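Local coordinates for protein hydroxylase (Rhodococcus sp., PDB 2OR0) that is a putative flavin-dependent hydroxylase of the acyl-CoA dehydrogenase family, probably using reduced flavin and molecular oxygen to place one oxygen atom in a substrate, at residues V85-A90 with A260-I265; G93-V98 with L204-G208; S156-H160 with T207-L212; V201-R205 with R375-G380; F254-T259 with H383-V387. One frame throughout, in Å; residues are numbered along the deposited sequence.

Contact 1: residues V85-A90 with A260-I265; sequences VMGVAA and AAVIGI
Met86 of helix 78-91 lies against Ala260 and Gly264 of helix 250-277. The two axes come within 7.1 Å and cross at -45°. Met86, present as selenomethionine, can be followed outward. Its CB is 4.1 Å from both Ala260 O and Gly264 CA. CG is set beside the backbone N (chi1 -69°) and comes closest, 3.3 Å from Ala260 O. The chain then runs extended through SE to CE, which ends near the CB of Ala260 and 4.2 Å from Ile263 CD1. Beyond these, the side chain also touches Arg309, Leu312 and Ile313 of helix 292-324. Val85 uses one branch, CG1, which rests 3.5 Å from Ala261 N and near the CB atoms of Ala260 and Ala261. Ala89 presses its CB to 3.4 Å from Ala261 O and also meets CG1 of Ile265. Gly264 lies at the tightest point, with no room for a CB beside Met86 O and the methyl of Ala89. Its CA approaches Met86 O at 3.5 Å, and its O is 3.3 Å from Ala90 CA, both CA-H...O contacts. No conventional hydrogen bond crosses the interface. Shape therefore does the work: glycine and alanine let the backbones come close, and apolar side chains seal the joint between an N-terminal and a C-terminal helix.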
# COMPACT_ATOMS: atom_id res chain seq x y z
N VAL A 85 9.42 -2.12 0.43
CA VAL A 85 8.42 -1.60 -0.51
C VAL A 85 9.02 -0.45 -1.35
O VAL A 85 8.97 -0.48 -2.59
CB VAL A 85 7.18 -1.12 0.24
CG1 VAL A 85 6.21 -0.38 -0.70
CG2 VAL A 85 6.46 -2.31 0.91
N MSE A 86 9.61 0.54 -0.68
CA MSE A 86 10.26 1.64 -1.37
C MSE A 86 11.30 1.12 -2.34
O MSE A 86 11.42 1.65 -3.43
CB MSE A 86 10.90 2.62 -0.40
CG MSE A 86 9.94 3.40 0.40
SE MSE A 86 10.89 4.52 1.72
CE MSE A 86 9.44 5.12 2.83
N GLY A 87 12.05 0.09 -1.95
CA GLY A 87 13.06 -0.46 -2.83
C GLY A 87 12.47 -1.13 -4.06
O GLY A 87 12.98 -0.96 -5.16
N VAL A 88 11.40 -1.90 -3.87
CA VAL A 88 10.71 -2.56 -5.01
C VAL A 88 10.08 -1.49 -5.91
O VAL A 88 10.22 -1.55 -7.15
CB VAL A 88 9.60 -3.54 -4.53
CG1 VAL A 88 8.93 -4.17 -5.73
CG2 VAL A 88 10.16 -4.64 -3.66
N ALA A 89 9.40 -0.52 -5.28
CA ALA A 89 8.70 0.58 -5.97
C ALA A 89 9.63 1.40 -6.86
O ALA A 89 9.21 1.83 -7.96
CB ALA A 89 7.97 1.48 -4.99
N ALA A 90 10.88 1.59 -6.43
CA ALA A 90 11.87 2.31 -7.26
C ALA A 90 12.30 1.52 -8.50
O ALA A 90 12.77 2.11 -9.48
CB ALA A 90 13.11 2.75 -6.41
N ALA A 260 4.59 4.26 1.39
CA ALA A 260 5.94 3.79 1.03
C ALA A 260 6.09 3.53 -0.48
O ALA A 260 7.08 3.93 -1.08
CB ALA A 260 6.33 2.55 1.83
N ALA A 261 5.09 2.87 -1.09
CA ALA A 261 5.11 2.63 -2.53
C ALA A 261 5.15 3.93 -3.30
O ALA A 261 5.98 4.07 -4.17
CB ALA A 261 3.90 1.78 -2.96
N VAL A 262 4.30 4.90 -2.93
CA VAL A 262 4.35 6.22 -3.57
C VAL A 262 5.74 6.89 -3.42
O VAL A 262 6.28 7.43 -4.38
CB VAL A 262 3.24 7.15 -3.04
CG1 VAL A 262 3.43 8.59 -3.56
CG2 VAL A 262 1.83 6.61 -3.44
N ILE A 263 6.31 6.84 -2.21
CA ILE A 263 7.62 7.41 -1.99
C ILE A 263 8.70 6.77 -2.86
O ILE A 263 9.45 7.48 -3.50
CB ILE A 263 8.00 7.48 -0.48
CG1 ILE A 263 7.02 8.44 0.23
CG2 ILE A 263 9.42 8.00 -0.34
CD1 ILE A 263 7.03 8.40 1.79
N GLY A 264 8.76 5.44 -2.89
CA GLY A 264 9.73 4.74 -3.71
C GLY A 264 9.53 4.94 -5.19
O GLY A 264 10.50 4.98 -5.98
N ILE A 265 8.27 5.09 -5.61
CA ILE A 265 8.00 5.44 -7.00
C ILE A 265 8.66 6.79 -7.36
O ILE A 265 9.25 6.93 -8.40
CB ILE A 265 6.46 5.45 -7.34
CG1 ILE A 265 5.94 4.02 -7.37
CG2 ILE A 265 6.20 6.15 -8.68
CD1 ILE A 265 4.39 3.89 -7.12

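Contact 2: residues G93-V98 with L204-G208; sequences GASGWV and LRGTG
Trp97, with CG anti to the backbone N (chi1 -179°), turns its indole to Leu204. The ring plane stands nearly upright on the side chain (chi2 -93°). Leu204 keeps CG beside its backbone N and extends CD1 onward (chi2 178°). That methyl sits over one face of the indole, 3.7 Å from the centroid of the six-membered ring of Trp97, in a CH-pi contact. The other methyl, CD2, lies 3.8 Å from Gly93 O and beside the CB of Trp97. Thr207 sends CG2 to Trp97 CD1, at 3.6 Å, and to the CA of Ala94. Its OG1 turns away from the helix and binds Leu204 O at 2.6 Å, in the carbonyl plane, and that same oxygen also takes the Thr207 N-H. Ala94 fills the foot of the contact, with CB 3.5 Å from Gly206 C. The polar edge of the indole goes to another partner, NE1 bonding Ser156. A leucine in place of Trp97 would probably leave the Leu204 methyl without its ring face and Ser156 without the indole N-H. The chemistry is thus divided: the Thr207 hydroxyl is used within its own loop, by Leu204 O and Ser209, and the helix is met by carbon.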
# COMPACT_ATOMS: atom_id res chain seq x y z
N GLY A 93 7.09 0.56 -10.37
CA GLY A 93 6.04 1.07 -9.52
C GLY A 93 4.90 0.12 -9.26
O GLY A 93 4.40 0.04 -8.13
N ALA A 94 4.45 -0.60 -10.29
CA ALA A 94 3.38 -1.58 -10.13
C ALA A 94 3.75 -2.68 -9.13
O ALA A 94 2.98 -2.99 -8.26
CB ALA A 94 2.99 -2.21 -11.48
N SER A 95 4.94 -3.26 -9.26
CA SER A 95 5.39 -4.27 -8.32
C SER A 95 5.48 -3.69 -6.92
O SER A 95 5.15 -4.37 -5.95
CB SER A 95 6.77 -4.81 -8.72
OG SER A 95 6.70 -5.36 -10.02
N GLY A 96 5.97 -2.45 -6.81
CA GLY A 96 6.13 -1.80 -5.53
C GLY A 96 4.79 -1.61 -4.86
O GLY A 96 4.64 -1.83 -3.65
N TRP A 97 3.82 -1.15 -5.65
CA TRP A 97 2.46 -0.90 -5.18
C TRP A 97 1.80 -2.20 -4.71
O TRP A 97 1.15 -2.23 -3.65
CB TRP A 97 1.63 -0.26 -6.29
CG TRP A 97 0.21 0.05 -5.87
CD1 TRP A 97 -0.88 -0.77 -6.03
CD2 TRP A 97 -0.26 1.23 -5.21
NE1 TRP A 97 -2.01 -0.14 -5.52
CE2 TRP A 97 -1.65 1.08 -5.01
CE3 TRP A 97 0.35 2.42 -4.78
CZ2 TRP A 97 -2.45 2.06 -4.38
CZ3 TRP A 97 -0.44 3.41 -4.17
CH2 TRP A 97 -1.82 3.22 -3.98
N VAL A 98 1.97 -3.26 -5.49
CA VAL A 98 1.33 -4.55 -5.16
C VAL A 98 1.93 -5.12 -3.84
O VAL A 98 1.20 -5.62 -2.96
CB VAL A 98 1.42 -5.54 -6.34
CG1 VAL A 98 1.17 -6.97 -5.88
CG2 VAL A 98 0.44 -5.13 -7.46
N LEU A 204 -0.09 3.29 -12.67
CA LEU A 204 -0.16 2.01 -11.97
C LEU A 204 -0.94 0.96 -12.79
O LEU A 204 -1.66 0.11 -12.22
CB LEU A 204 -0.79 2.19 -10.58
CG LEU A 204 0.09 2.87 -9.53
CD1 LEU A 204 -0.68 3.02 -8.22
CD2 LEU A 204 1.39 2.03 -9.35
N ARG A 205 -0.79 1.06 -14.12
CA ARG A 205 -1.57 0.26 -15.06
C ARG A 205 -1.27 -1.19 -14.77
O ARG A 205 -2.18 -2.01 -14.69
CB ARG A 205 -1.26 0.63 -16.52
CG ARG A 205 -1.83 2.00 -16.92
CD ARG A 205 -1.43 2.45 -18.33
NE ARG A 205 -1.92 1.56 -19.38
CZ ARG A 205 -3.18 1.51 -19.82
NH1 ARG A 205 -3.50 0.67 -20.80
NH2 ARG A 205 -4.13 2.30 -19.31
N GLY A 206 0.01 -1.46 -14.52
CA GLY A 206 0.53 -2.79 -14.30
C GLY A 206 0.09 -3.46 -13.02
O GLY A 206 0.38 -4.64 -12.84
N THR A 207 -0.58 -2.74 -12.13
CA THR A 207 -1.11 -3.33 -10.89
C THR A 207 -2.33 -4.23 -11.15
O THR A 207 -2.65 -5.13 -10.34
CB THR A 207 -1.46 -2.25 -9.83
OG1 THR A 207 -2.53 -1.41 -10.28
CG2 THR A 207 -0.22 -1.38 -9.48
N GLY A 208 -3.00 -4.00 -12.28
CA GLY A 208 -4.20 -4.72 -12.65
C GLY A 208 -5.22 -4.65 -11.56
O GLY A 208 -5.74 -5.68 -11.15

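Contact 3: residues S156-H160 with T207-L212; sequences SGTDH and TGSKDL
Gly157 and Thr207 make the direct backbone link, with Gly157 N 2.8 Å from Thr207 O and an N-H...O angle of 151°. The donor is tilted somewhat from the carbonyl plane. Beside it, Ser156 OG and Ser209 OG are hydrogen-bonded at 2.9 Å, and either could be the donor. On the other flank Lys210 stretches its extended chain to the carboxylate of Asp159. NZ is 2.9 Å from Asp159 OD2, on the syn side of that oxygen, and the bond to OD1 is weak. The two side chains cross at about a right angle. Thr158 packs CG2 near the CB of Lys210, and its OG1 lies 3.4 Å from Leu212 CD2; the hydroxyl itself bonds Ser155.

One water ties the middle together. It donates to Asp159 OD2 at 2.6 Å and to Gly208 O at 3.0 Å, and it accepts from the backbone N of Asp159. The carboxylate is so fixed from two directions.

Further out, Glu196 forms a second salt bridge with Lys210, while Trp97 NE1 bonds Ser156 OG. Backbone shape sets these groups: Gly157 and Gly208 both have positive phi, and Ser209 centres an inverse gamma turn leading into the strand. The whole is a polar joint in the beta domain. Two carboxylates, Asp159 and Glu196, flank the buried lysine, which probably favours its charged form.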
# COMPACT_ATOMS: atom_id res chain seq x y z
N SER A 156 -5.96 -4.36 -6.23
CA SER A 156 -4.60 -4.42 -6.77
C SER A 156 -4.04 -5.83 -6.79
O SER A 156 -4.17 -6.54 -5.80
CB SER A 156 -3.65 -3.51 -5.96
OG SER A 156 -4.13 -2.18 -5.96
N GLY A 157 -3.39 -6.23 -7.89
CA GLY A 157 -2.74 -7.54 -7.99
C GLY A 157 -3.70 -8.73 -8.02
O GLY A 157 -3.29 -9.87 -7.88
N THR A 158 -4.99 -8.45 -8.24
CA THR A 158 -6.06 -9.43 -8.01
C THR A 158 -5.96 -10.73 -8.83
O THR A 158 -6.32 -11.80 -8.32
CB THR A 158 -7.47 -8.77 -8.13
OG1 THR A 158 -8.42 -9.53 -7.39
CG2 THR A 158 -7.94 -8.60 -9.58
N ASP A 159 -5.46 -10.64 -10.07
CA ASP A 159 -5.25 -11.83 -10.90
C ASP A 159 -4.29 -12.84 -10.27
O ASP A 159 -4.26 -14.01 -10.67
CB ASP A 159 -4.70 -11.43 -12.28
CG ASP A 159 -5.70 -10.63 -13.11
OD1 ASP A 159 -6.80 -11.16 -13.37
OD2 ASP A 159 -5.39 -9.48 -13.49
N HIS A 160 -3.50 -12.38 -9.30
CA HIS A 160 -2.46 -13.22 -8.70
C HIS A 160 -2.81 -13.66 -7.28
O HIS A 160 -2.00 -14.28 -6.57
CB HIS A 160 -1.12 -12.47 -8.76
CG HIS A 160 -0.66 -12.20 -10.16
ND1 HIS A 160 -0.17 -13.20 -10.98
CD2 HIS A 160 -0.63 -11.06 -10.89
CE1 HIS A 160 0.16 -12.67 -12.15
NE2 HIS A 160 -0.11 -11.37 -12.12
N THR A 207 -0.58 -2.74 -12.13
CA THR A 207 -1.11 -3.33 -10.89
C THR A 207 -2.33 -4.23 -11.15
O THR A 207 -2.65 -5.13 -10.34
CB THR A 207 -1.46 -2.25 -9.83
OG1 THR A 207 -2.53 -1.41 -10.28
CG2 THR A 207 -0.22 -1.38 -9.48
N GLY A 208 -3.00 -4.00 -12.28
CA GLY A 208 -4.20 -4.72 -12.65
C GLY A 208 -5.22 -4.65 -11.56
O GLY A 208 -5.74 -5.68 -11.15
N SER A 209 -5.53 -3.43 -11.09
CA SER A 209 -6.43 -3.21 -9.98
C SER A 209 -7.91 -3.20 -10.42
O SER A 209 -8.63 -2.21 -10.27
CB SER A 209 -6.05 -1.94 -9.23
OG SER A 209 -4.70 -1.98 -8.80
N LYS A 210 -8.35 -4.34 -10.93
CA LYS A 210 -9.69 -4.54 -11.49
C LYS A 210 -10.81 -4.53 -10.45
O LYS A 210 -10.54 -4.62 -9.24
CB LYS A 210 -9.71 -5.86 -12.29
CG LYS A 210 -8.88 -5.80 -13.59
CD LYS A 210 -8.60 -7.21 -14.09
CE LYS A 210 -7.55 -7.24 -15.18
NZ LYS A 210 -7.25 -8.66 -15.51
N ASP A 211 -12.05 -4.34 -10.92
CA ASP A 211 -13.24 -4.48 -10.10
C ASP A 211 -13.49 -5.95 -9.76
O ASP A 211 -13.17 -6.85 -10.56
CB ASP A 211 -14.48 -3.95 -10.85
CG ASP A 211 -14.51 -2.41 -10.95
OD1 ASP A 211 -13.48 -1.71 -10.70
OD2 ASP A 211 -15.59 -1.90 -11.31
N LEU A 212 -14.09 -6.18 -8.60
CA LEU A 212 -14.59 -7.49 -8.21
C LEU A 212 -16.09 -7.39 -7.95
O LEU A 212 -16.55 -6.41 -7.37
CB LEU A 212 -13.93 -7.96 -6.90
CG LEU A 212 -12.41 -8.12 -6.70
CD1 LEU A 212 -12.12 -8.84 -5.39
CD2 LEU A 212 -11.72 -8.83 -7.86
O HOH W 1 -4.32 -8.29 -11.50

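Contact 4: residues V201-R205 with R375-G380; sequences VIGLR and RDAHAG
Arg375 curls round the carbonyl of Ile202. Its CG lies beside the backbone N, the chain runs straight to CD, and a bend at chi3 (-73°) swings the guanidinium back. CB and CD both pass close to Ile202 O, and NH1 completes the hold with a hydrogen bond of 2.7 Å to that oxygen. The bond is fairly straight, 161° at the hydrogen. The acceptor lies in the guanidinium plane, but the donor is tilted 33° from the carbonyl plane. NH2 of the same group makes a salt bridge with Glu44.

Asp376 OD1 takes the N-H of Leu204, with N and OD1 2.7 Å apart. The N-H arrives on the anti side, out of the carboxylate plane. A water donates to the same oxygen at 2.8 Å and accepts from the N of Arg205 and, weakly, from Arg375 NH1. Leu204 lays its side chain obliquely over the helix, with CG 3.9 Å from Ala379 CB, CD1 3.6 Å from Gly380 N and CD2 near the CB of Asp376. Gly203 packs against Arg375 O and the methyl of Ala379, too tightly for a CB. Arg205 is also bent at chi3, and NH2 returns to Val201 O, 2.8 Å away, and to Asp200. Each arginine thus has its own carboxylate, which probably eases the closeness of like charges. Here a loop between beta strands docks on a C-terminal helix, consistent with the packing of beta and helical domains in the acyl-CoA dehydrogenase fold.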
# COMPACT_ATOMS: atom_id res chain seq x y z
N VAL A 201 -6.48 2.96 -16.93
CA VAL A 201 -6.17 4.15 -16.12
C VAL A 201 -4.85 4.82 -16.52
O VAL A 201 -4.03 4.24 -17.24
CB VAL A 201 -6.11 3.78 -14.60
CG1 VAL A 201 -7.49 3.34 -14.09
CG2 VAL A 201 -5.02 2.68 -14.34
N ILE A 202 -4.63 6.04 -16.06
CA ILE A 202 -3.41 6.79 -16.45
C ILE A 202 -2.07 6.32 -15.84
O ILE A 202 -1.01 6.66 -16.38
CB ILE A 202 -3.59 8.30 -16.24
CG1 ILE A 202 -3.93 8.63 -14.79
CG2 ILE A 202 -4.68 8.83 -17.18
CD1 ILE A 202 -2.77 9.17 -13.95
N GLY A 203 -2.13 5.55 -14.75
CA GLY A 203 -0.93 5.16 -13.99
C GLY A 203 -1.17 3.91 -13.17
O GLY A 203 -2.32 3.50 -13.00
N LEU A 204 -0.09 3.29 -12.67
CA LEU A 204 -0.16 2.01 -11.97
C LEU A 204 -0.94 0.96 -12.79
O LEU A 204 -1.66 0.11 -12.22
CB LEU A 204 -0.79 2.19 -10.58
CG LEU A 204 0.09 2.87 -9.53
CD1 LEU A 204 -0.68 3.02 -8.22
CD2 LEU A 204 1.39 2.03 -9.35
N ARG A 205 -0.79 1.06 -14.12
CA ARG A 205 -1.57 0.26 -15.06
C ARG A 205 -1.27 -1.19 -14.77
O ARG A 205 -2.18 -2.01 -14.69
CB ARG A 205 -1.26 0.63 -16.52
CG ARG A 205 -1.83 2.00 -16.92
CD ARG A 205 -1.43 2.45 -18.33
NE ARG A 205 -1.92 1.56 -19.38
CZ ARG A 205 -3.18 1.51 -19.82
NH1 ARG A 205 -3.50 0.67 -20.80
NH2 ARG A 205 -4.13 2.30 -19.31
N ARG A 375 3.58 9.03 -13.74
CA ARG A 375 2.13 8.72 -13.79
C ARG A 375 1.75 7.78 -12.63
O ARG A 375 0.70 7.95 -12.02
CB ARG A 375 1.75 8.07 -15.13
CG ARG A 375 1.87 9.03 -16.37
CD ARG A 375 1.45 8.31 -17.68
NE ARG A 375 2.44 7.33 -18.13
CZ ARG A 375 2.31 6.01 -18.02
NH1 ARG A 375 1.24 5.49 -17.43
NH2 ARG A 375 3.26 5.20 -18.48
N ASP A 376 2.59 6.78 -12.35
CA ASP A 376 2.33 5.87 -11.21
C ASP A 376 2.17 6.65 -9.89
O ASP A 376 1.31 6.33 -9.05
CB ASP A 376 3.47 4.86 -11.05
CG ASP A 376 3.55 3.84 -12.20
OD1 ASP A 376 2.59 3.70 -13.01
OD2 ASP A 376 4.61 3.16 -12.29
N ALA A 377 3.00 7.66 -9.67
CA ALA A 377 2.95 8.41 -8.42
C ALA A 377 1.62 9.11 -8.30
O ALA A 377 1.02 9.12 -7.24
CB ALA A 377 4.11 9.44 -8.32
N HIS A 378 1.18 9.75 -9.38
CA HIS A 378 -0.16 10.38 -9.43
C HIS A 378 -1.33 9.40 -9.28
O HIS A 378 -2.29 9.71 -8.58
CB HIS A 378 -0.30 11.20 -10.71
CG HIS A 378 0.45 12.47 -10.64
ND1 HIS A 378 -0.01 13.56 -9.93
CD2 HIS A 378 1.69 12.80 -11.07
CE1 HIS A 378 0.89 14.53 -9.98
NE2 HIS A 378 1.94 14.08 -10.65
N ALA A 379 -1.26 8.26 -9.93
CA ALA A 379 -2.26 7.21 -9.65
C ALA A 379 -2.29 6.85 -8.17
O ALA A 379 -3.36 6.79 -7.56
CB ALA A 379 -2.00 5.99 -10.44
N GLY A 380 -1.11 6.57 -7.58
CA GLY A 380 -1.03 6.27 -6.14
C GLY A 380 -1.59 7.36 -5.22
O GLY A 380 -2.23 7.07 -4.20
O HOH W 2 1.46 2.91 -15.49

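Contact 5: residues F254-T259 with H383-V387; sequences FPLGIT and HAVHV
The short 3-10 turn after helix 370-381 packs on helix 250-277 just where that helix is kinked, Val385 meeting Phe254, Pro255 and Ile258. The CG1 of Val385 is 3.5 Å from Phe254 CE2 and also touches CG of Pro255. Its other branch, CG2, lies 3.5 Å from Ile258 CG2. Ile258 spreads both branches. CD1 sits over one face of His383, 3.9 Å from the ring centroid, as a CH-pi contact, while CG2 turns to His386 CE1. The His383 ring has CG anti to the backbone N (chi1 -164°), and its ND1 accepts the N-H of Val385 almost in line, at 3.0 Å and 175°. A leucine in place of His383 would probably leave the Val385 N-H without its acceptor and the turn less firmly set. Next along the helix, Thr259 OG1 meets NE2 of His386 at the ring edge, 2.9 Å away, in a hydrogen bond whose donor may be either. Thr259 OG1 also bonds Gln341, and His386 ND1 bonds Gly380 O, which ties down both sides of the imidazole. Such packing, a turn between two helices set against a third, belongs to the C-terminal helical bundle of acyl-CoA dehydrogenase-like proteins.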
# COMPACT_ATOMS: atom_id res chain seq x y z
N PHE A 254 -1.67 -0.05 7.66
CA PHE A 254 -2.38 -0.19 6.38
C PHE A 254 -1.89 0.88 5.40
O PHE A 254 -1.41 0.54 4.34
CB PHE A 254 -3.93 -0.24 6.58
CG PHE A 254 -4.74 0.07 5.33
CD1 PHE A 254 -4.60 -0.67 4.17
CD2 PHE A 254 -5.66 1.12 5.34
CE1 PHE A 254 -5.34 -0.35 3.03
CE2 PHE A 254 -6.41 1.44 4.21
CZ PHE A 254 -6.25 0.70 3.07
N PRO A 255 -1.97 2.17 5.76
CA PRO A 255 -1.42 3.19 4.86
C PRO A 255 0.11 3.18 4.65
O PRO A 255 0.59 3.85 3.73
CB PRO A 255 -1.84 4.49 5.51
CG PRO A 255 -2.97 4.15 6.37
CD PRO A 255 -2.61 2.80 6.92
N LEU A 256 0.86 2.42 5.47
CA LEU A 256 2.33 2.47 5.44
C LEU A 256 2.87 1.91 4.14
O LEU A 256 3.74 2.52 3.50
CB LEU A 256 2.95 1.72 6.64
CG LEU A 256 4.49 1.61 6.73
CD1 LEU A 256 5.11 2.99 7.01
CD2 LEU A 256 4.91 0.59 7.82
N GLY A 257 2.36 0.75 3.75
CA GLY A 257 2.75 0.13 2.50
C GLY A 257 2.41 0.97 1.28
O GLY A 257 3.17 1.03 0.31
N ILE A 258 1.25 1.62 1.33
CA ILE A 258 0.72 2.39 0.22
C ILE A 258 1.57 3.68 0.00
O ILE A 258 2.01 3.96 -1.09
CB ILE A 258 -0.78 2.74 0.46
CG1 ILE A 258 -1.66 1.50 0.22
CG2 ILE A 258 -1.22 3.87 -0.42
CD1 ILE A 258 -3.05 1.62 0.79
N THR A 259 1.77 4.44 1.07
CA THR A 259 2.60 5.65 1.03
C THR A 259 4.08 5.34 0.80
O THR A 259 4.74 6.03 0.02
CB THR A 259 2.35 6.51 2.26
OG1 THR A 259 0.95 6.78 2.31
CG2 THR A 259 3.11 7.84 2.19
N HIS A 383 -5.42 7.39 -4.08
CA HIS A 383 -5.95 6.47 -3.06
C HIS A 383 -6.58 7.19 -1.88
O HIS A 383 -6.15 8.28 -1.49
CB HIS A 383 -4.86 5.49 -2.59
CG HIS A 383 -5.40 4.29 -1.86
ND1 HIS A 383 -5.89 4.35 -0.58
CD2 HIS A 383 -5.51 2.99 -2.25
CE1 HIS A 383 -6.29 3.15 -0.20
NE2 HIS A 383 -6.05 2.30 -1.19
N ALA A 384 -7.60 6.57 -1.30
CA ALA A 384 -8.34 7.16 -0.17
C ALA A 384 -7.46 7.49 1.02
O ALA A 384 -7.75 8.44 1.75
CB ALA A 384 -9.52 6.20 0.27
N VAL A 385 -6.38 6.73 1.22
CA VAL A 385 -5.49 7.01 2.36
C VAL A 385 -4.65 8.27 2.17
O VAL A 385 -3.97 8.69 3.10
CB VAL A 385 -4.56 5.82 2.79
CG1 VAL A 385 -5.39 4.61 3.19
CG2 VAL A 385 -3.57 5.46 1.70
N HIS A 386 -4.74 8.89 0.99
CA HIS A 386 -4.09 10.17 0.77
C HIS A 386 -4.97 11.40 0.83
O HIS A 386 -4.45 12.50 0.70
CB HIS A 386 -3.25 10.14 -0.51
CG HIS A 386 -2.21 9.06 -0.50
ND1 HIS A 386 -2.03 8.17 -1.53
CD2 HIS A 386 -1.34 8.69 0.47
CE1 HIS A 386 -1.07 7.32 -1.21
NE2 HIS A 386 -0.64 7.62 0.00
N VAL A 387 -6.29 11.24 1.02
CA VAL A 387 -7.16 12.41 1.17
C VAL A 387 -6.69 13.14 2.43
O VAL A 387 -6.60 12.51 3.49
CB VAL A 387 -8.70 12.05 1.22
CG1 VAL A 387 -9.58 13.28 1.56
CG2 VAL A 387 -9.17 11.41 -0.11

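Overall arrangement
All five contacts are buried, though contact 4 reaches the surface at Ile202. Contacts 1, 2 and 5 are largely apolar, helix or turn on helix. Contacts 1 and 5 share helix 250-277. Contact 1 has no hydrogen bond across it, whereas contact 5 adds a histidine-threonine pair to its apolar packing. Contacts 3 and 4 are more polar and each include a water. Only contact 3 has a salt bridge between its own segments. The loop 201-208 serves contacts 4, 2 and 3, meeting helix 370-381, helix 93-102 and loop 156-160. Trp97 of contact 2 reaches contacts 3, 4 and 5, at Ser156, Gly380 and Ile258. A hydrogen bond from His386 ND1 to Gly380 O joins contacts 4 and 5.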